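Local coordinates for protein thiol-disulfide isomerase and thioredoxins (Corynebacterium glutamicum, PDB 3LOR) that probably acts as a thioredoxin-fold thiol-disulfide oxidoreductase or isomerase of the TlpA-like redoxin family, and can bind calcium, at residues A[32-37]-A[63-68]; A[14-19]-A[80-85]; A[8-13]-A[114-119]; A[121-126]-A[136-141]. All coordinates share one frame; numbering follows the deposited sequence.

Interaction 1 of 4, residues A[32-37]-A[63-68]; sequences VVVVEV and SQVQVI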
loop_
_atom_site.group_PDB
_atom_site.type_symbol
_atom_site.label_atom_id
_atom_site.label_comp_id
_atom_site.label_asym_id
_atom_site.label_seq_id
_atom_site.Cartn_x
_atom_site.Cartn_y
_atom_site.Cartn_z
ATOM N N VAL A 32 2.277 -25.102 15.334
ATOM C CA VAL A 32 1.155 -24.211 15.229
ATOM C C VAL A 32 0.488 -24.390 13.880
ATOM O O VAL A 32 1.138 -24.493 12.903
ATOM C CB VAL A 32 1.574 -22.765 15.464
ATOM C CG1 VAL A 32 0.454 -21.852 15.250
ATOM C CG2 VAL A 32 2.103 -22.597 16.805
ATOM N N VAL A 33 -0.823 -24.431 13.844
ATOM C CA VAL A 33 -1.529 -24.649 12.607
ATOM C C VAL A 33 -2.337 -23.454 12.212
ATOM O O VAL A 33 -3.084 -22.927 12.978
ATOM C CB VAL A 33 -2.417 -25.885 12.629
ATOM C CG1 VAL A 33 -3.007 -26.129 11.336
ATOM C CG2 VAL A 33 -1.699 -27.055 13.066
ATOM N N VAL A 34 -2.159 -23.025 10.990
ATOM C CA VAL A 34 -2.944 -21.951 10.467
ATOM C C VAL A 34 -3.839 -22.487 9.393
ATOM O O VAL A 34 -3.366 -22.961 8.419
ATOM C CB VAL A 34 -2.050 -20.847 9.878
ATOM C CG1 VAL A 34 -2.833 -19.752 9.298
ATOM C CG2 VAL A 34 -1.128 -20.352 10.872
ATOM N N VAL A 35 -5.133 -22.391 9.556
ATOM C CA VAL A 35 -6.013 -22.826 8.522
ATOM C C VAL A 35 -6.716 -21.651 7.906
ATOM O O VAL A 35 -7.406 -20.942 8.569
ATOM C CB VAL A 35 -7.056 -23.839 9.038
ATOM C CG1 VAL A 35 -7.847 -24.366 7.961
ATOM C CG2 VAL A 35 -6.427 -24.927 9.802
ATOM N N GLU A 36 -6.523 -21.473 6.622
ATOM C CA GLU A 36 -7.144 -20.417 5.884
ATOM C C GLU A 36 -8.367 -20.945 5.165
ATOM O O GLU A 36 -8.263 -21.661 4.238
ATOM C CB GLU A 36 -6.139 -19.809 4.907
ATOM C CG GLU A 36 -6.605 -18.621 4.140
ATOM C CD GLU A 36 -6.683 -17.328 4.955
ATOM O OE1 GLU A 36 -7.623 -16.588 4.791
ATOM O OE2 GLU A 36 -5.795 -17.046 5.745
ATOM N N VAL A 37 -9.525 -20.540 5.617
ATOM C CA VAL A 37 -10.783 -20.963 5.061
ATOM C C VAL A 37 -11.248 -19.986 3.998
ATOM O O VAL A 37 -11.453 -18.849 4.266
ATOM C CB VAL A 37 -11.837 -21.086 6.169
ATOM C CG1 VAL A 37 -13.066 -21.684 5.671
ATOM C CG2 VAL A 37 -11.351 -21.873 7.271
ATOM N N SER A 63 8.586 -26.529 10.045
ATOM C CA SER A 63 8.981 -27.087 11.320
ATOM C C SER A 63 8.334 -26.379 12.525
ATOM O O SER A 63 8.323 -26.902 13.602
ATOM C CB SER A 63 10.495 -27.144 11.447
ATOM O OG SER A 63 11.070 -25.893 11.321
ATOM N N GLN A 64 7.836 -25.176 12.293
ATOM C CA GLN A 64 7.186 -24.352 13.283
ATOM C C GLN A 64 5.713 -24.094 13.026
ATOM O O GLN A 64 4.903 -24.267 13.880
ATOM C CB GLN A 64 7.881 -23.024 13.327
ATOM C CG GLN A 64 9.304 -23.117 13.667
ATOM C CD GLN A 64 9.521 -23.238 15.139
ATOM O OE1 GLN A 64 9.792 -22.265 15.817
ATOM N NE2 GLN A 64 9.391 -24.418 15.643
ATOM N N VAL A 65 5.405 -23.639 11.833
ATOM C CA VAL A 65 4.046 -23.374 11.439
ATOM C C VAL A 65 3.612 -24.127 10.176
ATOM O O VAL A 65 4.255 -24.074 9.189
ATOM C CB VAL A 65 3.817 -21.874 11.250
ATOM C CG1 VAL A 65 2.484 -21.617 10.648
ATOM C CG2 VAL A 65 4.051 -21.093 12.525
ATOM N N GLN A 66 2.485 -24.801 10.224
ATOM C CA GLN A 66 1.873 -25.358 9.044
ATOM C C GLN A 66 0.679 -24.550 8.564
ATOM O O GLN A 66 -0.216 -24.308 9.283
ATOM C CB GLN A 66 1.454 -26.789 9.287
ATOM C CG GLN A 66 0.924 -27.494 8.095
ATOM C CD GLN A 66 1.947 -27.723 7.014
ATOM O OE1 GLN A 66 2.880 -28.449 7.199
ATOM N NE2 GLN A 66 1.750 -27.125 5.892
ATOM N N VAL A 67 0.704 -24.141 7.319
ATOM C CA VAL A 67 -0.420 -23.483 6.689
ATOM C C VAL A 67 -1.198 -24.490 5.888
ATOM O O VAL A 67 -0.648 -25.261 5.164
ATOM C CB VAL A 67 -0.011 -22.319 5.768
ATOM C CG1 VAL A 67 -1.165 -21.615 5.265
ATOM C CG2 VAL A 67 0.899 -21.394 6.419
ATOM N N ILE A 68 -2.490 -24.480 6.088
ATOM C CA ILE A 68 -3.430 -25.276 5.355
ATOM C C ILE A 68 -4.534 -24.452 4.774
ATOM O O ILE A 68 -5.110 -23.608 5.416
ATOM C CB ILE A 68 -4.053 -26.347 6.212
ATOM C CG1 ILE A 68 -3.004 -27.264 6.777
ATOM C CG2 ILE A 68 -5.093 -27.051 5.468
ATOM C CD1 ILE A 68 -3.354 -27.792 8.012
#
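Strands 32-37 and 65-68 run side by side in parallel, their axes 4.7 Å apart at closest approach and their directions 17° apart. They are neighbours in the central sheet of a thioredoxin fold and the two strands of a beta-alpha-beta unit; helix 43-59 makes the crossover between them. Five backbone hydrogen bonds join them. The entry bond, V32 N to Q64 O, is the most bent at 143°. The middle one, V34 N to Q66 O at 2.9 Å, is almost straight. E36 N to I68 O closes the set at 2.8 Å.

Side chains alternate between two faces. V32, V34, V65 and V67 share one, which is packed by helices 43-59 and 143-154. There V34 CG2 meets V65 CG1 at 3.8 Å. V33, V35, Q66 and I68 lie on the other. Q66 turns its amide forward along its own strand, where NE2 bonds V67 O at 3.1 Å, and E62 OE2 also takes a bond from NE2. I68 holds CG1 anti to its carbonyl carbon (chi1 -59°), beside the backbone N. This sends its terminal methyl back toward the start of the strand, where I68 CD1 rests 3.7 Å from V33 CG1.

Interaction 2 of 4, residues A[14-19]-A[80-85]; sequences VQEWVN and MTPEAL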
loop_
_atom_site.group_PDB
_atom_site.type_symbol
_atom_site.label_atom_id
_atom_site.label_comp_id
_atom_site.label_asym_id
_atom_site.label_seq_id
_atom_site.Cartn_x
_atom_site.Cartn_y
_atom_site.Cartn_z
ATOM N N VAL A 14 -12.551 -33.483 5.565
ATOM C CA VAL A 14 -12.074 -33.229 4.221
ATOM C C VAL A 14 -12.571 -34.175 3.144
ATOM O O VAL A 14 -12.385 -35.347 3.243
ATOM C CB VAL A 14 -10.570 -33.341 4.240
ATOM C CG1 VAL A 14 -9.981 -33.199 2.919
ATOM C CG2 VAL A 14 -10.008 -32.431 5.223
ATOM N N GLN A 15 -13.206 -33.667 2.106
ATOM C CA GLN A 15 -13.503 -34.498 0.959
ATOM C C GLN A 15 -12.275 -34.956 0.196
ATOM O O GLN A 15 -12.165 -36.104 -0.121
ATOM C CB GLN A 15 -14.503 -33.827 0.037
ATOM C CG GLN A 15 -14.612 -34.380 -1.353
ATOM C CD GLN A 15 -15.645 -33.677 -2.187
ATOM O OE1 GLN A 15 -15.429 -32.609 -2.669
ATOM N NE2 GLN A 15 -16.771 -34.290 -2.360
ATOM N N GLU A 16 -11.359 -34.064 -0.098
ATOM C CA GLU A 16 -10.113 -34.459 -0.707
ATOM C C GLU A 16 -9.008 -33.439 -0.537
ATOM O O GLU A 16 -9.273 -32.291 -0.353
ATOM C CB GLU A 16 -10.328 -34.723 -2.187
ATOM C CG GLU A 16 -10.933 -33.569 -2.900
ATOM C CD GLU A 16 -11.275 -33.857 -4.318
ATOM O OE1 GLU A 16 -12.464 -34.047 -4.594
ATOM O OE2 GLU A 16 -10.367 -33.874 -5.160
ATOM N N TRP A 17 -7.771 -33.885 -0.634
ATOM C CA TRP A 17 -6.648 -32.991 -0.657
ATOM C C TRP A 17 -6.160 -32.815 -2.093
ATOM O O TRP A 17 -5.718 -33.701 -2.731
ATOM C CB TRP A 17 -5.536 -33.492 0.229
ATOM C CG TRP A 17 -5.749 -33.496 1.680
ATOM C CD1 TRP A 17 -6.305 -34.473 2.407
ATOM C CD2 TRP A 17 -5.358 -32.495 2.597
ATOM N NE1 TRP A 17 -6.308 -34.151 3.709
ATOM C CE2 TRP A 17 -5.721 -32.934 3.860
ATOM C CE3 TRP A 17 -4.749 -31.261 2.470
ATOM C CZ2 TRP A 17 -5.491 -32.186 4.982
ATOM C CZ3 TRP A 17 -4.523 -30.551 3.547
ATOM C CH2 TRP A 17 -4.898 -30.993 4.797
ATOM N N VAL A 18 -6.342 -31.633 -2.596
ATOM C CA VAL A 18 -6.154 -31.297 -3.976
ATOM C C VAL A 18 -4.754 -31.282 -4.585
ATOM O O VAL A 18 -4.587 -31.604 -5.720
ATOM C CB VAL A 18 -6.931 -30.051 -4.286
ATOM C CG1 VAL A 18 -6.219 -29.212 -5.204
ATOM C CG2 VAL A 18 -8.286 -30.420 -4.784
ATOM N N ASN A 19 -3.781 -30.861 -3.810
ATOM C CA ASN A 19 -2.431 -30.589 -4.255
ATOM C C ASN A 19 -1.329 -31.194 -3.430
ATOM O O ASN A 19 -0.220 -30.742 -3.482
ATOM C CB ASN A 19 -2.232 -29.088 -4.251
ATOM C CG ASN A 19 -2.241 -28.497 -2.850
ATOM O OD1 ASN A 19 -2.777 -29.050 -1.936
ATOM N ND2 ASN A 19 -1.649 -27.375 -2.713
HETATM N N MSE A 80 -17.496 -23.451 -8.488
HETATM C CA MSE A 80 -16.325 -23.489 -7.655
HETATM C C MSE A 80 -15.961 -24.916 -7.333
HETATM O O MSE A 80 -15.732 -25.269 -6.214
HETATM C CB MSE A 80 -16.486 -22.661 -6.379
HETATM C CG MSE A 80 -16.438 -21.155 -6.553
HETATM SE SE MSE A 80 -16.309 -20.095 -4.950
HETATM C CE MSE A 80 -17.872 -19.178 -4.910
ATOM N N THR A 81 -15.887 -25.731 -8.350
ATOM C CA THR A 81 -15.559 -27.122 -8.188
ATOM C C THR A 81 -14.107 -27.335 -7.850
ATOM O O THR A 81 -13.328 -26.468 -7.963
ATOM C CB THR A 81 -15.856 -27.947 -9.446
ATOM O OG1 THR A 81 -15.007 -27.525 -10.495
ATOM C CG2 THR A 81 -17.263 -27.792 -9.856
ATOM N N PRO A 82 -13.775 -28.549 -7.475
ATOM C CA PRO A 82 -12.413 -28.931 -7.207
ATOM C C PRO A 82 -11.530 -28.776 -8.420
ATOM O O PRO A 82 -10.402 -28.457 -8.232
ATOM C CB PRO A 82 -12.557 -30.372 -6.790
ATOM C CG PRO A 82 -13.836 -30.417 -6.141
ATOM C CD PRO A 82 -14.708 -29.440 -6.787
ATOM N N GLU A 83 -12.031 -29.001 -9.617
ATOM C CA GLU A 83 -11.266 -28.747 -10.829
ATOM C C GLU A 83 -10.926 -27.291 -11.035
ATOM O O GLU A 83 -9.832 -26.960 -11.368
ATOM C CB GLU A 83 -12.006 -29.259 -12.041
ATOM N N ALA A 84 -11.894 -26.429 -10.803
ATOM C CA ALA A 84 -11.701 -24.993 -10.837
ATOM C C ALA A 84 -10.720 -24.536 -9.772
ATOM O O ALA A 84 -9.954 -23.666 -9.992
ATOM C CB ALA A 84 -12.978 -24.310 -10.667
ATOM N N LEU A 85 -10.770 -25.154 -8.619
ATOM C CA LEU A 85 -9.839 -24.880 -7.561
ATOM C C LEU A 85 -8.417 -25.207 -7.948
ATOM O O LEU A 85 -7.524 -24.521 -7.581
ATOM C CB LEU A 85 -10.205 -25.674 -6.335
ATOM C CG LEU A 85 -9.902 -25.285 -4.897
ATOM C CD1 LEU A 85 -9.538 -26.470 -4.126
ATOM C CD2 LEU A 85 -9.035 -24.132 -4.610
#
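V18 and L85 make the closer-knit half of this contact. Methyl CG2 of V18 meets CD1 of L85 at 4.2 Å, and the two side chains slant across each other. Here the end of the edge strand 14-17 comes up against the first turn of helix 82-91. V18 also touches K86 and I89 of that helix and V100 of the neighbouring strand 98-101, while L85 is buried and reaches H71. L85 carries CG on the far side from its backbone N (chi1 -152°), and its CD1 branch does the touching.

The other half is looser. P82 turns its ring toward the strand, and CG lies 4.2 Å from E16 OE1, with the two side chains at about a right angle. Q15 OE1 comes within 4.4 Å of the same carbon. These residues are partly exposed. At the start of the helix, T81 is the N-cap. Its OG1 accepts a weak bond from A84 N at 3.3 Å.

No hydrogen bond or salt bridge crosses between 14-19 and 80-85. The helix start is therefore held to the edge strand by van der Waals contact alone across this pair of segments, with two polar side-chain ends merely brushing a proline ring.

Interaction 3 of 4, residues A[8-13]-A[114-119]; sequences PLLELD and KKYRLE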
loop_
_atom_site.group_PDB
_atom_site.type_symbol
_atom_site.label_atom_id
_atom_site.label_comp_id
_atom_site.label_asym_id
_atom_site.label_seq_id
_atom_site.Cartn_x
_atom_site.Cartn_y
_atom_site.Cartn_z
ATOM N N PRO A 8 -11.766 -27.359 21.979
ATOM C CA PRO A 8 -11.873 -28.489 21.075
ATOM C C PRO A 8 -10.650 -28.651 20.233
ATOM O O PRO A 8 -10.040 -27.675 19.922
ATOM C CB PRO A 8 -12.997 -28.063 20.179
ATOM C CG PRO A 8 -12.826 -26.651 20.087
ATOM C CD PRO A 8 -12.401 -26.179 21.411
ATOM N N LEU A 9 -10.336 -29.874 19.859
ATOM C CA LEU A 9 -9.265 -30.178 18.937
ATOM C C LEU A 9 -9.610 -29.809 17.532
ATOM O O LEU A 9 -10.728 -29.870 17.149
ATOM C CB LEU A 9 -8.917 -31.643 18.987
ATOM C CG LEU A 9 -8.428 -32.239 20.285
ATOM C CD1 LEU A 9 -8.617 -33.679 20.265
ATOM C CD2 LEU A 9 -7.020 -31.959 20.484
ATOM N N LEU A 10 -8.629 -29.460 16.749
ATOM C CA LEU A 10 -8.873 -29.224 15.368
ATOM C C LEU A 10 -9.115 -30.541 14.641
ATOM O O LEU A 10 -8.319 -31.425 14.696
ATOM C CB LEU A 10 -7.686 -28.506 14.794
ATOM C CG LEU A 10 -7.635 -28.263 13.317
ATOM C CD1 LEU A 10 -8.614 -27.263 12.955
ATOM C CD2 LEU A 10 -6.313 -27.826 12.927
ATOM N N GLU A 11 -10.258 -30.632 13.987
ATOM C CA GLU A 11 -10.629 -31.755 13.163
ATOM C C GLU A 11 -11.232 -31.323 11.843
ATOM O O GLU A 11 -12.403 -31.049 11.747
ATOM C CB GLU A 11 -11.612 -32.665 13.877
ATOM C CG GLU A 11 -11.364 -32.923 15.314
ATOM C CD GLU A 11 -10.446 -34.076 15.537
ATOM O OE1 GLU A 11 -10.319 -34.539 16.655
ATOM O OE2 GLU A 11 -9.852 -34.503 14.572
ATOM N N LEU A 12 -10.419 -31.282 10.819
ATOM C CA LEU A 12 -10.906 -30.957 9.520
ATOM C C LEU A 12 -11.727 -32.103 8.992
ATOM O O LEU A 12 -11.329 -33.209 9.144
ATOM C CB LEU A 12 -9.730 -30.704 8.614
ATOM C CG LEU A 12 -8.846 -29.535 8.992
ATOM C CD1 LEU A 12 -7.820 -29.270 8.009
ATOM C CD2 LEU A 12 -9.664 -28.345 9.203
ATOM N N ASP A 13 -12.876 -31.842 8.386
ATOM C CA ASP A 13 -13.579 -32.875 7.658
ATOM C C ASP A 13 -13.307 -32.614 6.201
ATOM O O ASP A 13 -13.757 -31.655 5.669
ATOM C CB ASP A 13 -15.086 -32.863 7.902
ATOM C CG ASP A 13 -15.487 -33.016 9.350
ATOM O OD1 ASP A 13 -14.928 -33.778 10.113
ATOM O OD2 ASP A 13 -16.430 -32.349 9.721
ATOM N N LYS A 114 -19.721 -25.735 9.039
ATOM C CA LYS A 114 -20.836 -25.933 9.943
ATOM C C LYS A 114 -20.394 -26.254 11.348
ATOM O O LYS A 114 -20.832 -25.684 12.290
ATOM C CB LYS A 114 -21.643 -27.117 9.467
ATOM C CG LYS A 114 -23.124 -26.989 9.560
ATOM C CD LYS A 114 -23.618 -26.419 10.832
ATOM C CE LYS A 114 -25.020 -26.836 11.104
ATOM N NZ LYS A 114 -25.824 -25.688 11.417
ATOM N N LYS A 115 -19.466 -27.165 11.448
ATOM C CA LYS A 115 -18.997 -27.667 12.700
ATOM C C LYS A 115 -18.422 -26.547 13.555
ATOM O O LYS A 115 -18.664 -26.487 14.719
ATOM C CB LYS A 115 -17.928 -28.696 12.390
ATOM C CG LYS A 115 -17.400 -29.458 13.503
ATOM C CD LYS A 115 -16.010 -30.025 13.180
ATOM C CE LYS A 115 -16.083 -31.385 12.664
ATOM N NZ LYS A 115 -14.839 -32.122 12.752
ATOM N N TYR A 116 -17.665 -25.645 12.968
ATOM C CA TYR A 116 -17.065 -24.597 13.733
ATOM C C TYR A 116 -17.851 -23.325 13.652
ATOM O O TYR A 116 -17.450 -22.302 14.145
ATOM C CB TYR A 116 -15.611 -24.405 13.353
ATOM C CG TYR A 116 -14.780 -25.618 13.629
ATOM C CD1 TYR A 116 -14.803 -26.232 14.848
ATOM C CD2 TYR A 116 -14.010 -26.167 12.659
ATOM C CE1 TYR A 116 -14.069 -27.308 15.074
ATOM C CE2 TYR A 116 -13.288 -27.232 12.882
ATOM C CZ TYR A 116 -13.314 -27.808 14.072
ATOM O OH TYR A 116 -12.578 -28.884 14.273
ATOM N N ARG A 117 -18.970 -23.422 12.986
ATOM C CA ARG A 117 -19.850 -22.307 12.804
ATOM C C ARG A 117 -19.217 -21.022 12.287
ATOM O O ARG A 117 -19.426 -19.982 12.813
ATOM C CB ARG A 117 -20.846 -22.121 13.950
ATOM C CG ARG A 117 -20.339 -21.551 15.199
ATOM C CD ARG A 117 -21.315 -21.775 16.348
ATOM N NE ARG A 117 -21.391 -23.170 16.744
ATOM C CZ ARG A 117 -22.399 -23.722 17.404
ATOM N NH1 ARG A 117 -22.365 -24.998 17.692
ATOM N NH2 ARG A 117 -23.444 -23.004 17.769
ATOM N N LEU A 118 -18.458 -21.143 11.216
ATOM C CA LEU A 118 -17.884 -20.003 10.578
ATOM C C LEU A 118 -18.928 -19.101 9.986
ATOM O O LEU A 118 -19.895 -19.533 9.461
ATOM C CB LEU A 118 -16.857 -20.412 9.532
ATOM C CG LEU A 118 -15.887 -21.490 9.926
ATOM C CD1 LEU A 118 -15.031 -21.859 8.800
ATOM C CD2 LEU A 118 -15.060 -21.112 11.112
ATOM N N GLU A 119 -18.699 -17.825 10.127
ATOM C CA GLU A 119 -19.518 -16.796 9.579
ATOM C C GLU A 119 -19.472 -16.700 8.076
ATOM O O GLU A 119 -20.338 -16.167 7.492
ATOM C CB GLU A 119 -19.151 -15.467 10.195
ATOM C CG GLU A 119 -19.163 -15.485 11.663
ATOM C CD GLU A 119 -18.811 -14.164 12.285
ATOM O OE1 GLU A 119 -19.373 -13.140 11.876
ATOM O OE2 GLU A 119 -17.985 -14.148 13.205
#
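E11, L12 and D13, in the loop 8-13 that leads into strand 14-17, belong to a calcium site seen for this protein. No calcium is bound to this chain in the model. The C-terminal end of helix 111-115 lies against this loop and grips it with two neighbouring side chains, K115 and Y116. The helix ends in a Schellman motif, with R117 at positive phi and its N bonded to K114 O.

Y116 reaches the loop with its hydroxyl. E11 N donates to Y116 OH at 2.9 Å, and the bond is fairly straight at 161°. K115 lies beside the tyrosine, its CD 3.6 Å above one face of the ring and offset toward the rim. The lysine chain starts with CG anti to the backbone N (chi1 -173°), then bends at chi3, which carries NZ in between E11 and D13. There NZ donates to E11 O at 2.8 Å, from 27° outside the carbonyl plane. It also forms a salt bridge with D13 OD1 at 3.1 Å, coming from above the carboxylate plane. The other carboxylate oxygen, D13 OD2, is held by S111 OG, and L10 O is bonded by N25 ND2.

Residue E11 is thus held at both its backbone N and its O, and D13 at both carboxylate oxygens. The lysine charge probably offsets that of D13 while the site has no metal. A calcium ion near E11 and D13 would add positive charge close to K115, which might weaken the salt bridge.

Interaction 4 of 4, residues A[121-126]-A[136-141]; sequences TPSIIL and VQFGQV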
loop_
_atom_site.group_PDB
_atom_site.type_symbol
_atom_site.label_atom_id
_atom_site.label_comp_id
_atom_site.label_asym_id
_atom_site.label_seq_id
_atom_site.Cartn_x
_atom_site.Cartn_y
_atom_site.Cartn_z
ATOM N N THR A 121 -16.395 -16.573 4.565
ATOM C CA THR A 121 -15.025 -16.533 4.148
ATOM C C THR A 121 -14.653 -15.090 3.912
ATOM O O THR A 121 -15.483 -14.316 3.563
ATOM C CB THR A 121 -14.756 -17.373 2.891
ATOM O OG1 THR A 121 -15.539 -16.914 1.818
ATOM C CG2 THR A 121 -15.021 -18.812 3.111
ATOM N N PRO A 122 -13.405 -14.728 4.119
ATOM C CA PRO A 122 -12.382 -15.586 4.689
ATOM C C PRO A 122 -12.471 -15.770 6.177
ATOM O O PRO A 122 -12.950 -14.945 6.875
ATOM C CB PRO A 122 -11.115 -14.849 4.349
ATOM C CG PRO A 122 -11.504 -13.481 4.227
ATOM C CD PRO A 122 -12.832 -13.475 3.635
ATOM N N SER A 123 -11.984 -16.892 6.640
ATOM C CA SER A 123 -11.795 -17.128 8.033
ATOM C C SER A 123 -10.444 -17.735 8.306
ATOM O O SER A 123 -9.895 -18.392 7.493
ATOM C CB SER A 123 -12.872 -18.023 8.581
ATOM O OG SER A 123 -14.023 -17.313 8.802
ATOM N N ILE A 124 -9.933 -17.497 9.489
ATOM C CA ILE A 124 -8.758 -18.167 9.958
ATOM C C ILE A 124 -9.029 -18.982 11.190
ATOM O O ILE A 124 -9.751 -18.584 12.031
ATOM C CB ILE A 124 -7.628 -17.207 10.196
ATOM C CG1 ILE A 124 -7.375 -16.410 8.958
ATOM C CG2 ILE A 124 -6.380 -17.902 10.394
ATOM C CD1 ILE A 124 -6.165 -15.647 9.046
ATOM N N ILE A 125 -8.464 -20.154 11.237
ATOM C CA ILE A 125 -8.461 -20.932 12.408
ATOM C C ILE A 125 -7.010 -21.144 12.784
ATOM O O ILE A 125 -6.235 -21.614 11.987
ATOM C CB ILE A 125 -9.151 -22.285 12.166
ATOM C CG1 ILE A 125 -10.581 -22.113 11.704
ATOM C CG2 ILE A 125 -9.115 -23.128 13.363
ATOM C CD1 ILE A 125 -11.188 -23.336 11.267
ATOM N N LEU A 126 -6.669 -20.805 14.012
ATOM C CA LEU A 126 -5.378 -21.134 14.576
ATOM C C LEU A 126 -5.467 -22.197 15.623
ATOM O O LEU A 126 -6.269 -22.132 16.475
ATOM C CB LEU A 126 -4.693 -19.928 15.154
ATOM C CG LEU A 126 -4.570 -18.701 14.293
ATOM C CD1 LEU A 126 -4.158 -17.557 15.073
ATOM C CD2 LEU A 126 -3.712 -18.899 13.134
ATOM N N VAL A 136 -10.518 -18.285 16.243
ATOM C CA VAL A 136 -11.239 -18.297 15.011
ATOM C C VAL A 136 -11.613 -16.884 14.693
ATOM O O VAL A 136 -12.266 -16.260 15.471
ATOM C CB VAL A 136 -12.492 -19.108 15.110
ATOM C CG1 VAL A 136 -13.174 -19.139 13.833
ATOM C CG2 VAL A 136 -12.193 -20.452 15.531
ATOM N N GLN A 137 -11.182 -16.386 13.551
ATOM C CA GLN A 137 -11.418 -15.026 13.155
ATOM C C GLN A 137 -11.985 -14.876 11.759
ATOM O O GLN A 137 -11.422 -15.352 10.827
ATOM C CB GLN A 137 -10.123 -14.260 13.273
ATOM C CG GLN A 137 -10.243 -12.806 13.015
ATOM C CD GLN A 137 -9.387 -11.960 13.927
ATOM O OE1 GLN A 137 -8.745 -12.454 14.837
ATOM N NE2 GLN A 137 -9.373 -10.685 13.677
ATOM N N PHE A 138 -13.099 -14.180 11.628
ATOM C CA PHE A 138 -13.685 -13.810 10.340
ATOM C C PHE A 138 -13.147 -12.505 9.761
ATOM O O PHE A 138 -12.889 -11.615 10.476
ATOM C CB PHE A 138 -15.206 -13.762 10.462
ATOM C CG PHE A 138 -15.903 -13.328 9.225
ATOM C CD1 PHE A 138 -16.005 -14.149 8.163
ATOM C CD2 PHE A 138 -16.461 -12.090 9.131
ATOM C CE1 PHE A 138 -16.612 -13.750 7.053
ATOM C CE2 PHE A 138 -17.068 -11.708 8.006
ATOM C CZ PHE A 138 -17.145 -12.538 6.980
ATOM N N GLY A 139 -13.010 -12.390 8.457
ATOM C CA GLY A 139 -12.618 -11.145 7.837
ATOM C C GLY A 139 -11.159 -10.799 7.670
ATOM O O GLY A 139 -10.339 -11.642 7.745
ATOM N N GLN A 140 -10.858 -9.543 7.409
ATOM C CA GLN A 140 -9.502 -9.102 7.224
ATOM C C GLN A 140 -8.772 -9.088 8.557
ATOM O O GLN A 140 -9.258 -8.564 9.506
ATOM C CB GLN A 140 -9.489 -7.706 6.595
ATOM C CG GLN A 140 -8.378 -7.429 5.596
ATOM C CD GLN A 140 -8.192 -5.945 5.269
ATOM O OE1 GLN A 140 -7.343 -5.301 5.809
ATOM N NE2 GLN A 140 -8.995 -5.424 4.386
ATOM N N VAL A 141 -7.599 -9.675 8.612
ATOM C CA VAL A 141 -6.777 -9.583 9.799
ATOM C C VAL A 141 -5.505 -8.895 9.434
ATOM O O VAL A 141 -4.879 -9.258 8.518
ATOM C CB VAL A 141 -6.426 -10.935 10.359
ATOM C CG1 VAL A 141 -5.838 -10.786 11.697
ATOM C CG2 VAL A 141 -7.604 -11.802 10.418
#
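F138 sets the edge of its ring beside residues 121-123, with S123 OG near the ring plane and 3.8 Å from CD1. The same CD1 comes within 3.4 Å of P122 O. CG of F138 is anti to its backbone N (chi1 177°), which swings the ring past S123 toward T121, where CE1 lies 3.7 Å from T121 O. S123 OG is itself bonded to G120 O.

The two strands form a beta hairpin at the edge of the sheet. I124 and Q137 are a hydrogen-bonded antiparallel pair, with I124 N to Q137 O at 2.9 Å and Q137 N to I124 O at 3.0 Å. S123-F138 and I125-V136 are the non-hydrogen-bonded pairs on either side. I124 CD1 extends to CG2 of V141, past the end of strand 133-138, at 4.3 Å.

P122 follows a cis peptide bond and touches C45 of the CxxC sequence at the start of helix 43-59. This matches the cis-proline that faces the active-site cysteines in thioredoxins. G139 N donates to P122 O at 3.0 Å. The hairpin pairing thus continues up to the cis-proline, and this bond probably helps to fix the loop beside the likely redox site.

Interactions 1 and 4 are the buried pair. They belong to one sheet and share a border, because strands 32-38 and 123-127 are neighbours; V35 N and V37 N probably bond to I125 O and S123 O. Interactions 2 and 3 lie nearer the surface, and their segments 8-13 and 14-19 run on from each other. The chemistry follows the place. The sheet contacts rest on backbone bonds, parallel in 32-37/63-68 and antiparallel in 121-126/136-141. Interaction 3 uses charged and polar side-chain ends, and interaction 2 uses apolar touch. L10 of interaction 3 packs on V33 and on I125, tying the calcium-site loop to both buried contacts. W17 meets I68 between interactions 2 and 1.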